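Local coordinates for succinoglycan biosynthesis protein (Bacillus cereus ATCC 14579, PDB 3B55) that binds a calcium ion and belongs to the erythromycin esterase family, although its substrate and physiological reaction are not established here, at residues Asn63-Leu68 and Gln382-Leu387; Phe91-Arg96 and Ile429-Gln434; Asp148-Ile153 and Val166-Met171; Glu251-Lys256 and Glu295-Lys300. The protein carries 1 engineered substitution. All blocks are in the same frame, centred on the assembly; numbering follows the deposited sequence.

Interaction 1. Residues Asn63-Leu68 and Gln382-Leu387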
loop_
_atom_site.group_PDB
_atom_site.type_symbol
_atom_site.label_atom_id
_atom_site.label_comp_id
_atom_site.label_asym_id
_atom_site.label_seq_id
_atom_site.Cartn_x
_atom_site.Cartn_y
_atom_site.Cartn_z
ATOM N N ASN A 63 3.148 23.985 4.839
ATOM C CA ASN A 63 2.020 24.864 5.128
ATOM C C ASN A 63 0.757 24.690 4.301
ATOM O O ASN A 63 -0.340 24.867 4.824
ATOM C CB ASN A 63 2.464 26.324 5.060
ATOM C CG ASN A 63 3.130 26.782 6.340
ATOM O OD1 ASN A 63 3.753 27.847 6.389
ATOM N ND2 ASN A 63 2.986 25.986 7.394
ATOM N N ASP A 64 0.889 24.345 3.023
ATOM C CA ASP A 64 -0.298 24.176 2.196
ATOM C C ASP A 64 -1.091 22.926 2.567
ATOM O O ASP A 64 -2.225 22.757 2.126
ATOM C CB ASP A 64 0.075 24.144 0.706
ATOM C CG ASP A 64 1.169 23.134 0.392
ATOM O OD1 ASP A 64 1.656 22.460 1.324
ATOM O OD2 ASP A 64 1.541 23.010 -0.794
ATOM N N LEU A 65 -0.501 22.063 3.390
ATOM C CA LEU A 65 -1.165 20.827 3.815
ATOM C C LEU A 65 -1.946 20.962 5.127
ATOM O O LEU A 65 -2.596 20.016 5.573
ATOM C CB LEU A 65 -0.133 19.691 3.930
ATOM C CG LEU A 65 0.320 19.106 2.581
ATOM C CD1 LEU A 65 1.427 18.094 2.779
ATOM C CD2 LEU A 65 -0.864 18.453 1.889
ATOM N N LYS A 66 -1.888 22.144 5.733
ATOM C CA LYS A 66 -2.580 22.402 6.991
ATOM C C LYS A 66 -4.066 22.040 6.985
ATOM O O LYS A 66 -4.594 21.578 7.996
ATOM C CB LYS A 66 -2.410 23.870 7.384
ATOM C CG LYS A 66 -0.974 24.240 7.707
ATOM C CD LYS A 66 -0.749 24.342 9.202
ATOM C CE LYS A 66 -0.962 25.762 9.680
ATOM N NZ LYS A 66 0.072 26.653 9.089
ATOM N N PRO A 67 -4.772 22.264 5.860
ATOM C CA PRO A 67 -6.204 21.930 5.806
ATOM C C PRO A 67 -6.467 20.440 6.027
ATOM O O PRO A 67 -7.595 20.019 6.282
ATOM C CB PRO A 67 -6.611 22.385 4.406
ATOM C CG PRO A 67 -5.706 23.574 4.177
ATOM C CD PRO A 67 -4.376 23.054 4.679
ATOM N N LEU A 68 -5.409 19.646 5.945
ATOM C CA LEU A 68 -5.517 18.203 6.113
ATOM C C LEU A 68 -5.702 17.813 7.583
ATOM O O LEU A 68 -6.309 16.786 7.890
ATOM C CB LEU A 68 -4.265 17.537 5.539
ATOM C CG LEU A 68 -4.341 16.123 4.973
ATOM C CD1 LEU A 68 -5.518 15.984 4.004
ATOM C CD2 LEU A 68 -3.032 15.832 4.264
ATOM N N GLN A 382 -1.846 21.736 -8.732
ATOM C CA GLN A 382 -2.088 20.662 -7.767
ATOM C C GLN A 382 -3.037 21.187 -6.690
ATOM O O GLN A 382 -2.996 22.367 -6.333
ATOM C CB GLN A 382 -0.797 20.221 -7.061
ATOM C CG GLN A 382 0.390 19.910 -7.949
ATOM C CD GLN A 382 1.121 21.153 -8.378
ATOM O OE1 GLN A 382 1.144 22.158 -7.656
ATOM N NE2 GLN A 382 1.739 21.095 -9.546
ATOM N N PHE A 383 -3.878 20.303 -6.165
ATOM C CA PHE A 383 -4.817 20.682 -5.120
ATOM C C PHE A 383 -5.479 19.450 -4.535
ATOM O O PHE A 383 -5.428 18.371 -5.125
ATOM C CB PHE A 383 -5.906 21.606 -5.678
ATOM C CG PHE A 383 -6.788 20.952 -6.710
ATOM C CD1 PHE A 383 -6.407 20.903 -8.048
ATOM C CD2 PHE A 383 -7.999 20.374 -6.342
ATOM C CE1 PHE A 383 -7.219 20.293 -9.005
ATOM C CE2 PHE A 383 -8.820 19.761 -7.287
ATOM C CZ PHE A 383 -8.431 19.720 -8.622
ATOM N N PHE A 384 -6.069 19.600 -3.356
ATOM C CA PHE A 384 -6.786 18.491 -2.765
ATOM C C PHE A 384 -8.139 18.993 -2.298
ATOM O O PHE A 384 -8.378 20.205 -2.238
ATOM C CB PHE A 384 -5.999 17.821 -1.631
ATOM C CG PHE A 384 -5.715 18.705 -0.448
ATOM C CD1 PHE A 384 -4.746 19.705 -0.517
ATOM C CD2 PHE A 384 -6.343 18.463 0.770
ATOM C CE1 PHE A 384 -4.401 20.439 0.610
ATOM C CE2 PHE A 384 -6.005 19.195 1.904
ATOM C CZ PHE A 384 -5.028 20.185 1.823
ATOM N N ILE A 385 -9.034 18.068 -1.985
ATOM C CA ILE A 385 -10.371 18.455 -1.575
ATOM C C ILE A 385 -11.043 17.361 -0.774
ATOM O O ILE A 385 -10.765 16.176 -0.971
ATOM C CB ILE A 385 -11.227 18.772 -2.820
ATOM C CG1 ILE A 385 -12.667 19.074 -2.413
ATOM C CG2 ILE A 385 -11.164 17.607 -3.796
ATOM C CD1 ILE A 385 -13.425 19.866 -3.465
ATOM N N ASP A 386 -11.929 17.765 0.132
ATOM C CA ASP A 386 -12.658 16.811 0.956
ATOM C C ASP A 386 -13.941 16.437 0.217
ATOM O O ASP A 386 -14.883 17.234 0.149
ATOM C CB ASP A 386 -13.017 17.431 2.308
ATOM C CG ASP A 386 -13.464 16.391 3.321
ATOM O OD1 ASP A 386 -14.090 15.393 2.909
ATOM O OD2 ASP A 386 -13.201 16.582 4.529
ATOM N N LEU A 387 -13.969 15.234 -0.347
ATOM C CA LEU A 387 -15.135 14.755 -1.084
ATOM C C LEU A 387 -16.347 14.568 -0.167
ATOM O O LEU A 387 -17.490 14.609 -0.616
ATOM C CB LEU A 387 -14.804 13.427 -1.780
ATOM C CG LEU A 387 -13.597 13.432 -2.731
ATOM C CD1 LEU A 387 -13.371 12.038 -3.284
ATOM C CD2 LEU A 387 -13.822 14.424 -3.857
#
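D64, whose carbonyl oxygen touches the ring of F384, has both oxygens of its carboxylate engaged: OD1 forms a salt bridge with R96, and OD2 accepts a hydrogen bond from the backbone N of K54. An aspartate suits this spot because one short side chain can tie the loop to helix 88-104 and to the residue that follows strand 51-53. The carbonyl itself lies at the edge of the F384 ring and in its plane, with D64 O 3.5 Å from F384 CE1, where the ring's hydrogens carry a slight positive charge. Apolar groups meet the outer part of the ring. P67 crosses it at about a right angle, its CB 3.7 Å from F384 CZ, while L68 brings CD1 to 3.9 Å from F384 CE2. L65 adds a looser touch. With CG set between its backbone N and carbonyl carbon (chi1 63°), F384 projects its broad ring from the strand toward the turn. That turn, type I from L65 to L68, is closed by a bond from L68 N to L65 O of 2.9 Å. The whole is a loop laid over one face of the mixed beta sheet of an alpha/beta fold, against the strand next to its edge.

Interaction 2. Residues Phe91-Arg96 and Ile429-Gln434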
loop_
_atom_site.group_PDB
_atom_site.type_symbol
_atom_site.label_atom_id
_atom_site.label_comp_id
_atom_site.label_asym_id
_atom_site.label_seq_id
_atom_site.Cartn_x
_atom_site.Cartn_y
_atom_site.Cartn_z
ATOM N N PHE A 91 4.510 10.289 -6.553
ATOM C CA PHE A 91 5.353 9.816 -5.461
ATOM C C PHE A 91 5.761 10.961 -4.533
ATOM O O PHE A 91 5.585 10.868 -3.322
ATOM C CB PHE A 91 6.633 9.154 -5.983
ATOM C CG PHE A 91 6.435 7.763 -6.537
ATOM C CD1 PHE A 91 5.513 6.889 -5.960
ATOM C CD2 PHE A 91 7.205 7.313 -7.606
ATOM C CE1 PHE A 91 5.358 5.589 -6.441
ATOM C CE2 PHE A 91 7.061 6.016 -8.098
ATOM C CZ PHE A 91 6.136 5.150 -7.512
ATOM N N THR A 92 6.301 12.043 -5.093
ATOM C CA THR A 92 6.744 13.152 -4.258
ATOM C C THR A 92 5.624 13.819 -3.469
ATOM O O THR A 92 5.842 14.256 -2.342
ATOM C CB THR A 92 7.482 14.241 -5.070
ATOM O OG1 THR A 92 6.598 14.800 -6.048
ATOM C CG2 THR A 92 8.729 13.658 -5.747
HETATM N N MSE A 93 4.430 13.904 -4.053
HETATM C CA MSE A 93 3.307 14.519 -3.356
HETATM C C MSE A 93 2.886 13.628 -2.184
HETATM O O MSE A 93 2.450 14.119 -1.140
HETATM C CB MSE A 93 2.122 14.710 -4.302
HETATM C CG MSE A 93 0.975 15.487 -3.698
HETATM SE SE MSE A 93 1.489 17.279 -3.118
HETATM C CE MSE A 93 1.404 18.196 -4.793
ATOM N N LYS A 94 3.015 12.316 -2.359
ATOM C CA LYS A 94 2.653 11.386 -1.297
ATOM C C LYS A 94 3.707 11.460 -0.195
ATOM O O LYS A 94 3.417 11.249 0.983
ATOM C CB LYS A 94 2.555 9.964 -1.848
ATOM C CG LYS A 94 1.227 9.672 -2.531
ATOM C CD LYS A 94 1.138 8.215 -2.956
ATOM C CE LYS A 94 1.293 7.276 -1.765
ATOM N NZ LYS A 94 1.230 5.856 -2.209
ATOM N N HIS A 95 4.933 11.769 -0.601
ATOM C CA HIS A 95 6.045 11.906 0.324
ATOM C C HIS A 95 5.743 13.105 1.233
ATOM O O HIS A 95 5.882 13.028 2.455
ATOM C CB HIS A 95 7.335 12.118 -0.484
ATOM C CG HIS A 95 8.570 12.300 0.347
ATOM N ND1 HIS A 95 9.834 12.304 -0.206
ATOM C CD2 HIS A 95 8.738 12.537 1.669
ATOM C CE1 HIS A 95 10.728 12.541 0.738
ATOM N NE2 HIS A 95 10.089 12.686 1.885
ATOM N N ARG A 96 5.312 14.205 0.628
ATOM C CA ARG A 96 4.989 15.408 1.382
ATOM C C ARG A 96 3.890 15.168 2.416
ATOM O O ARG A 96 3.941 15.701 3.526
ATOM C CB ARG A 96 4.540 16.518 0.438
ATOM C CG ARG A 96 5.556 16.924 -0.624
ATOM C CD ARG A 96 5.119 18.236 -1.245
ATOM N NE ARG A 96 5.039 19.269 -0.213
ATOM C CZ ARG A 96 4.079 20.182 -0.134
ATOM N NH1 ARG A 96 3.101 20.201 -1.034
ATOM N NH2 ARG A 96 4.088 21.067 0.854
ATOM N N ILE A 429 -10.874 11.798 0.595
ATOM C CA ILE A 429 -10.094 12.955 0.163
ATOM C C ILE A 429 -9.387 12.706 -1.159
ATOM O O ILE A 429 -8.752 11.665 -1.340
ATOM C CB ILE A 429 -9.046 13.306 1.238
ATOM C CG1 ILE A 429 -9.764 13.577 2.567
ATOM C CG2 ILE A 429 -8.210 14.529 0.803
ATOM C CD1 ILE A 429 -8.843 13.640 3.771
ATOM N N LEU A 430 -9.495 13.661 -2.084
ATOM C CA LEU A 430 -8.837 13.525 -3.379
ATOM C C LEU A 430 -7.767 14.587 -3.621
ATOM O O LEU A 430 -7.978 15.775 -3.383
ATOM C CB LEU A 430 -9.842 13.596 -4.533
ATOM C CG LEU A 430 -9.129 13.348 -5.878
ATOM C CD1 LEU A 430 -9.357 11.910 -6.336
ATOM C CD2 LEU A 430 -9.623 14.319 -6.926
ATOM N N VAL A 431 -6.616 14.137 -4.102
ATOM C CA VAL A 431 -5.507 15.018 -4.420
ATOM C C VAL A 431 -5.294 14.938 -5.924
ATOM O O VAL A 431 -4.929 13.884 -6.449
ATOM C CB VAL A 431 -4.229 14.583 -3.689
ATOM C CG1 VAL A 431 -3.049 15.412 -4.167
ATOM C CG2 VAL A 431 -4.428 14.728 -2.187
ATOM N N GLN A 432 -5.534 16.048 -6.617
ATOM C CA GLN A 432 -5.381 16.093 -8.071
ATOM C C GLN A 432 -4.058 16.740 -8.478
ATOM O O GLN A 432 -3.681 17.785 -7.954
ATOM C CB GLN A 432 -6.543 16.885 -8.696
ATOM C CG GLN A 432 -6.481 17.024 -10.217
ATOM C CD GLN A 432 -6.919 15.759 -10.955
ATOM O OE1 GLN A 432 -6.740 15.642 -12.169
ATOM N NE2 GLN A 432 -7.514 14.819 -10.227
ATOM N N ILE A 433 -3.359 16.098 -9.405
ATOM C CA ILE A 433 -2.088 16.594 -9.925
ATOM C C ILE A 433 -2.311 16.656 -11.438
ATOM O O ILE A 433 -2.382 15.625 -12.115
ATOM C CB ILE A 433 -0.937 15.630 -9.561
ATOM C CG1 ILE A 433 -0.925 15.416 -8.054
ATOM C CG2 ILE A 433 0.411 16.211 -9.999
ATOM C CD1 ILE A 433 0.110 14.419 -7.591
ATOM N N GLN A 434 -2.438 17.872 -11.957
ATOM C CA GLN A 434 -2.732 18.078 -13.370
ATOM C C GLN A 434 -1.680 17.614 -14.373
ATOM O O GLN A 434 -2.029 17.227 -15.487
ATOM C CB GLN A 434 -3.097 19.548 -13.598
ATOM C CG GLN A 434 -4.155 20.063 -12.614
ATOM C CD GLN A 434 -5.538 19.442 -12.826
ATOM O OE1 GLN A 434 -5.664 18.245 -13.071
ATOM N NE2 GLN A 434 -6.581 20.263 -12.713
#
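M93, a selenomethionine, and I433 slide past each other in opposite directions, each side chain leaving its own backbone and running alongside the other. Their closest atoms are M93 CB and I433 CD1, 3.9 Å apart, and the same I433 methyl lies 4.1 Å from M93 CG. V431, two residues earlier on the same face of the strand, meets M93 at a slant, its CG1 4.1 Å from M93 CG. M93 holds CG anti to its backbone N (chi1 -173°) and then bends at both following torsions, which leaves CB and CG against the strand methyls and turns the selenium aside; the side chain also touches Q382 and T56. A flexible, unbranched residue can adapt in this way to the fixed methyls of beta-branched valine and isoleucine, which themselves favour extended strands. The contact joins a buried side of helix 88-104 to strand 429-433 of the mixed sheet. No hydrogen bond crosses it: attraction comes from dispersion and the exclusion of water, so the fit of shapes matters more than precise bond directions.

Interaction 3. Residues Asp148-Ile153 and Val166-Met171; sequences DLLDWI and VRVIGM
The helix segment D148-I153 draws closer to the strand segment V166-M171 toward the start of the strand, the CA atoms of L150 and V168 lying 8.9 Å apart but those of I153 and V166 only 6.8 Å. I153 carries most of the contact and uses both its branches. Its CG2, anti to the backbone N, reaches V166 from across, the two side chains meeting at about a right angle with I153 CG2 3.8 Å from V166 CB and 4.0 Å from V166 CG1. The longer branch runs on to V168, placing I153 CD1 4.2 Å from V168 CG2. That valine methyl is shared, since L150 CD2 comes to 4.4 Å from V168 CG2. Valines at alternate positions of an extended chain offer compact methyl surfaces on one face, and an isoleucine with two arms can span them. Around this layer, I153 also touches L110 and V126, and V166 touches V102, while D123 accepts a hydrogen bond from V168 N. Strand 167-172 lies parallel to its neighbour 109-112, and helices 116-128 and 144-158 occur in the chain between them. The arrangement is thus the helix-on-strand packing of a beta-alpha-beta crossover, at the outermost strand of the mixed sheet.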
loop_
_atom_site.group_PDB
_atom_site.type_symbol
_atom_site.label_atom_id
_atom_site.label_comp_id
_atom_site.label_asym_id
_atom_site.label_seq_id
_atom_site.Cartn_x
_atom_site.Cartn_y
_atom_site.Cartn_z
ATOM N N ASP A 148 14.402 8.613 -1.695
ATOM C CA ASP A 148 14.425 9.896 -0.980
ATOM C C ASP A 148 13.463 9.830 0.203
ATOM O O ASP A 148 13.719 10.409 1.256
ATOM C CB ASP A 148 13.999 11.064 -1.878
ATOM C CG ASP A 148 15.014 11.377 -2.958
ATOM O OD1 ASP A 148 16.226 11.160 -2.728
ATOM O OD2 ASP A 148 14.591 11.858 -4.034
ATOM N N LEU A 149 12.345 9.135 0.012
ATOM C CA LEU A 149 11.352 8.987 1.067
ATOM C C LEU A 149 11.970 8.224 2.231
ATOM O O LEU A 149 11.831 8.620 3.388
ATOM C CB LEU A 149 10.134 8.216 0.554
ATOM C CG LEU A 149 9.183 7.666 1.627
ATOM C CD1 LEU A 149 8.493 8.815 2.357
ATOM C CD2 LEU A 149 8.159 6.747 0.982
ATOM N N LEU A 150 12.651 7.129 1.910
ATOM C CA LEU A 150 13.293 6.302 2.921
ATOM C C LEU A 150 14.421 7.067 3.601
ATOM O O LEU A 150 14.606 6.964 4.818
ATOM C CB LEU A 150 13.822 5.015 2.283
ATOM C CG LEU A 150 12.718 4.077 1.785
ATOM C CD1 LEU A 150 13.310 2.956 0.957
ATOM C CD2 LEU A 150 11.955 3.531 2.983
ATOM N N ASP A 151 15.171 7.839 2.819
ATOM C CA ASP A 151 16.262 8.617 3.383
ATOM C C ASP A 151 15.705 9.680 4.323
ATOM O O ASP A 151 16.285 9.942 5.372
ATOM C CB ASP A 151 17.093 9.273 2.286
ATOM C CG ASP A 151 18.250 10.074 2.846
ATOM O OD1 ASP A 151 18.878 9.593 3.811
ATOM O OD2 ASP A 151 18.538 11.171 2.324
ATOM N N TRP A 152 14.583 10.296 3.959
ATOM C CA TRP A 152 13.993 11.297 4.841
ATOM C C TRP A 152 13.563 10.613 6.148
ATOM O O TRP A 152 13.734 11.171 7.236
ATOM C CB TRP A 152 12.774 11.963 4.199
ATOM C CG TRP A 152 11.997 12.749 5.201
ATOM C CD1 TRP A 152 12.342 13.951 5.744
ATOM C CD2 TRP A 152 10.820 12.320 5.898
ATOM N NE1 TRP A 152 11.464 14.291 6.745
ATOM C CE2 TRP A 152 10.521 13.305 6.865
ATOM C CE3 TRP A 152 9.996 11.190 5.810
ATOM C CZ2 TRP A 152 9.427 13.202 7.734
ATOM C CZ3 TRP A 152 8.905 11.086 6.677
ATOM C CH2 TRP A 152 8.638 12.085 7.629
ATOM N N ILE A 153 13.009 9.405 6.044
ATOM C CA ILE A 153 12.577 8.698 7.242
ATOM C C ILE A 153 13.777 8.332 8.112
ATOM O O ILE A 153 13.691 8.375 9.337
ATOM C CB ILE A 153 11.805 7.415 6.914
ATOM C CG1 ILE A 153 10.561 7.745 6.090
ATOM C CG2 ILE A 153 11.403 6.730 8.209
ATOM C CD1 ILE A 153 9.718 6.522 5.740
ATOM N N VAL A 166 9.513 6.469 13.070
ATOM C CA VAL A 166 8.623 5.947 12.044
ATOM C C VAL A 166 9.111 4.561 11.640
ATOM O O VAL A 166 10.278 4.398 11.283
ATOM C CB VAL A 166 8.625 6.847 10.799
ATOM C CG1 VAL A 166 7.764 6.226 9.696
ATOM C CG2 VAL A 166 8.126 8.241 11.176
ATOM N N ARG A 167 8.222 3.568 11.706
ATOM C CA ARG A 167 8.559 2.191 11.343
ATOM C C ARG A 167 8.077 1.902 9.925
ATOM O O ARG A 167 7.053 2.433 9.490
ATOM C CB ARG A 167 7.888 1.197 12.295
ATOM C CG ARG A 167 8.105 1.468 13.773
ATOM C CD ARG A 167 9.576 1.417 14.169
ATOM N NE ARG A 167 10.226 0.149 13.841
ATOM C CZ ARG A 167 9.794 -1.049 14.227
ATOM N NH1 ARG A 167 8.695 -1.164 14.962
ATOM N NH2 ARG A 167 10.467 -2.137 13.880
ATOM N N VAL A 168 8.814 1.063 9.206
ATOM C CA VAL A 168 8.441 0.705 7.847
ATOM C C VAL A 168 8.000 -0.747 7.779
ATOM O O VAL A 168 8.776 -1.655 8.058
ATOM C CB VAL A 168 9.607 0.921 6.863
ATOM C CG1 VAL A 168 9.281 0.292 5.517
ATOM C CG2 VAL A 168 9.854 2.403 6.689
ATOM N N ILE A 169 6.745 -0.955 7.398
ATOM C CA ILE A 169 6.181 -2.300 7.293
ATOM C C ILE A 169 5.748 -2.620 5.861
ATOM O O ILE A 169 5.365 -1.729 5.099
ATOM C CB ILE A 169 4.931 -2.461 8.227
ATOM C CG1 ILE A 169 5.340 -2.354 9.699
ATOM C CG2 ILE A 169 4.238 -3.794 7.973
ATOM C CD1 ILE A 169 5.336 -0.938 10.229
ATOM N N GLY A 170 5.815 -3.900 5.512
ATOM C CA GLY A 170 5.405 -4.349 4.196
ATOM C C GLY A 170 4.171 -5.227 4.345
ATOM O O GLY A 170 4.183 -6.207 5.098
HETATM N N MSE A 171 3.099 -4.895 3.638
HETATM C CA MSE A 171 1.887 -5.687 3.745
HETATM C C MSE A 171 1.728 -6.733 2.638
HETATM O O MSE A 171 0.845 -7.588 2.721
HETATM C CB MSE A 171 0.667 -4.765 3.769
HETATM C CG MSE A 171 0.379 -4.075 2.450
HETATM SE SE MSE A 171 -1.169 -2.909 2.545
HETATM C CE MSE A 171 -0.785 -1.783 1.014
#

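Interaction 4. Residues Glu251-Lys256 and Glu295-Lys300; sequences EFAWIK and EEHLGK
Two side-chain pairs make the first shell, W254 with L298 and A253 with H297. The side chains of W254 and L298 cross at about a right angle, with W254 CZ2, on the six-membered ring, 3.9 Å from L298 CD1. Alongside, the methyl of A253 comes within 4.0 Å of H297 CD2, a carbon of the imidazole. Alanine, with nothing beyond CB, lets the two helices come near at this point, their CA atoms at A253 and H297 being 8.1 Å apart. H297 has its ring turned back along its own helix, CG beside the backbone N (chi1 -64°), and is held there by W293 in two ways: its ND1 is hydrogen-bonded to W293 O, and the two rings stack. W293 also meets W254 edge-to-face, and so positions a member of each pair. Just past L298 the helix ends. G299 takes a positive phi (111°), and at its backbone angles a side chain would crowd against the preceding carbonyl, while its N still bonds to E295 O at 3.0 Å. Farther out, R167 lies against both W254 and L298, and I169 against L298. Helix 250-268 therefore packs beside the C-terminal end of helix 278-298 at the surface, with strand 167-172 bordering the pair and Y187 of helix 178-192 touching helix 250-268.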
loop_
_atom_site.group_PDB
_atom_site.type_symbol
_atom_site.label_atom_id
_atom_site.label_comp_id
_atom_site.label_asym_id
_atom_site.label_seq_id
_atom_site.Cartn_x
_atom_site.Cartn_y
_atom_site.Cartn_z
ATOM N N GLU A 251 7.652 -8.417 21.422
ATOM C CA GLU A 251 8.553 -9.093 20.497
ATOM C C GLU A 251 7.926 -10.412 20.066
ATOM O O GLU A 251 8.129 -10.863 18.939
ATOM C CB GLU A 251 9.912 -9.364 21.139
ATOM C CG GLU A 251 10.604 -8.134 21.692
ATOM C CD GLU A 251 12.036 -8.413 22.111
ATOM O OE1 GLU A 251 12.303 -9.515 22.640
ATOM O OE2 GLU A 251 12.895 -7.524 21.918
ATOM N N PHE A 252 7.173 -11.044 20.960
ATOM C CA PHE A 252 6.523 -12.295 20.604
ATOM C C PHE A 252 5.421 -11.976 19.603
ATOM O O PHE A 252 5.059 -12.808 18.768
ATOM C CB PHE A 252 5.931 -12.975 21.836
ATOM C CG PHE A 252 5.114 -14.199 21.515
ATOM C CD1 PHE A 252 3.735 -14.105 21.326
ATOM C CD2 PHE A 252 5.729 -15.444 21.369
ATOM C CE1 PHE A 252 2.982 -15.235 20.996
ATOM C CE2 PHE A 252 4.984 -16.576 21.039
ATOM C CZ PHE A 252 3.611 -16.472 20.851
ATOM N N ALA A 253 4.890 -10.762 19.694
ATOM C CA ALA A 253 3.842 -10.330 18.779
ATOM C C ALA A 253 4.427 -10.308 17.374
ATOM O O ALA A 253 3.800 -10.785 16.421
ATOM C CB ALA A 253 3.338 -8.941 19.171
ATOM N N TRP A 254 5.634 -9.763 17.253
ATOM C CA TRP A 254 6.308 -9.697 15.966
ATOM C C TRP A 254 6.516 -11.089 15.388
ATOM O O TRP A 254 6.199 -11.347 14.226
ATOM C CB TRP A 254 7.682 -9.024 16.089
ATOM C CG TRP A 254 7.676 -7.533 15.909
ATOM C CD1 TRP A 254 7.722 -6.584 16.892
ATOM C CD2 TRP A 254 7.628 -6.823 14.667
ATOM N NE1 TRP A 254 7.708 -5.326 16.337
ATOM C CE2 TRP A 254 7.649 -5.443 14.973
ATOM C CE3 TRP A 254 7.566 -7.217 13.324
ATOM C CZ2 TRP A 254 7.615 -4.453 13.982
ATOM C CZ3 TRP A 254 7.533 -6.236 12.339
ATOM C CH2 TRP A 254 7.557 -4.868 12.675
ATOM N N ILE A 255 7.062 -11.984 16.204
ATOM C CA ILE A 255 7.338 -13.351 15.773
ATOM C C ILE A 255 6.084 -14.021 15.236
ATOM O O ILE A 255 6.093 -14.598 14.152
ATOM C CB ILE A 255 7.912 -14.180 16.939
ATOM C CG1 ILE A 255 9.183 -13.501 17.466
ATOM C CG2 ILE A 255 8.187 -15.601 16.491
ATOM C CD1 ILE A 255 10.238 -13.220 16.401
ATOM N N LYS A 256 5.004 -13.921 16.001
ATOM C CA LYS A 256 3.725 -14.503 15.629
ATOM C C LYS A 256 3.260 -14.012 14.252
ATOM O O LYS A 256 2.751 -14.789 13.442
ATOM C CB LYS A 256 2.688 -14.149 16.696
ATOM C CG LYS A 256 1.363 -14.837 16.537
ATOM C CD LYS A 256 0.519 -14.671 17.785
ATOM C CE LYS A 256 -0.817 -15.356 17.606
ATOM N NZ LYS A 256 -0.600 -16.744 17.116
ATOM N N GLU A 295 -1.471 -1.169 12.780
ATOM C CA GLU A 295 -2.228 -0.169 13.518
ATOM C C GLU A 295 -2.565 -0.684 14.925
ATOM O O GLU A 295 -2.406 0.029 15.919
ATOM C CB GLU A 295 -3.516 0.158 12.740
ATOM C CG GLU A 295 -4.376 1.305 13.285
ATOM C CD GLU A 295 -5.097 0.950 14.576
ATOM O OE1 GLU A 295 -5.671 -0.158 14.646
ATOM O OE2 GLU A 295 -5.098 1.776 15.519
ATOM N N GLU A 296 -3.013 -1.932 15.012
ATOM C CA GLU A 296 -3.387 -2.497 16.301
ATOM C C GLU A 296 -2.220 -2.700 17.264
ATOM O O GLU A 296 -2.389 -2.556 18.473
ATOM C CB GLU A 296 -4.147 -3.815 16.108
ATOM C CG GLU A 296 -5.420 -3.677 15.287
ATOM C CD GLU A 296 -6.383 -4.845 15.480
ATOM O OE1 GLU A 296 -5.980 -6.000 15.229
ATOM O OE2 GLU A 296 -7.546 -4.600 15.873
ATOM N N HIS A 297 -1.042 -3.029 16.741
ATOM C CA HIS A 297 0.112 -3.248 17.605
ATOM C C HIS A 297 1.120 -2.110 17.663
ATOM O O HIS A 297 1.801 -1.959 18.666
ATOM C CB HIS A 297 0.852 -4.525 17.206
ATOM C CG HIS A 297 0.044 -5.772 17.384
ATOM N ND1 HIS A 297 -1.019 -6.090 16.566
ATOM C CD2 HIS A 297 0.121 -6.761 18.305
ATOM C CE1 HIS A 297 -1.566 -7.220 16.978
ATOM N NE2 HIS A 297 -0.893 -7.648 18.031
ATOM N N LEU A 298 1.213 -1.300 16.612
ATOM C CA LEU A 298 2.186 -0.210 16.603
ATOM C C LEU A 298 1.614 1.204 16.593
ATOM O O LEU A 298 2.359 2.164 16.749
ATOM C CB LEU A 298 3.161 -0.387 15.430
ATOM C CG LEU A 298 3.852 -1.753 15.356
ATOM C CD1 LEU A 298 4.839 -1.756 14.202
ATOM C CD2 LEU A 298 4.573 -2.068 16.670
ATOM N N GLY A 299 0.304 1.344 16.397
ATOM C CA GLY A 299 -0.286 2.677 16.426
ATOM C C GLY A 299 -0.816 3.304 15.147
ATOM O O GLY A 299 -1.173 2.617 14.192
ATOM N N LYS A 300 -0.866 4.632 15.136
ATOM C CA LYS A 300 -1.354 5.374 13.984
ATOM C C LYS A 300 -0.517 5.003 12.766
ATOM O O LYS A 300 0.703 5.185 12.750
ATOM C CB LYS A 300 -1.303 6.873 14.278
ATOM C CG LYS A 300 -2.060 7.230 15.557
ATOM C CD LYS A 300 -3.076 8.331 15.338
ATOM C CE LYS A 300 -2.410 9.646 15.004
ATOM N NZ LYS A 300 -3.405 10.756 14.937
#

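How the interactions relate
Interactions 1, 2 and 3 are buried and reach the mixed sheet, whereas interaction 4 joins two helices at the surface. Interactions 1 and 2 hold neighbouring strands, 382-386 and 429-433: the backbone O of F383 is probably bonded to N of Q432, and the carboxylate of D64 reaches the helix of interaction 2. Interaction 3 sits at the far edge of the sheet but meets interaction 2 where H95 packs on L149 and W152. R167 and I169 then connect interaction 3 to interaction 4. Chemistry follows place: in interactions 2 and 3 the touching atoms are all aliphatic carbons, interaction 1 centres on a phenyl ring with a carbonyl at its edge, and interaction 4 mixes indole and imidazole rings with small aliphatic methyls.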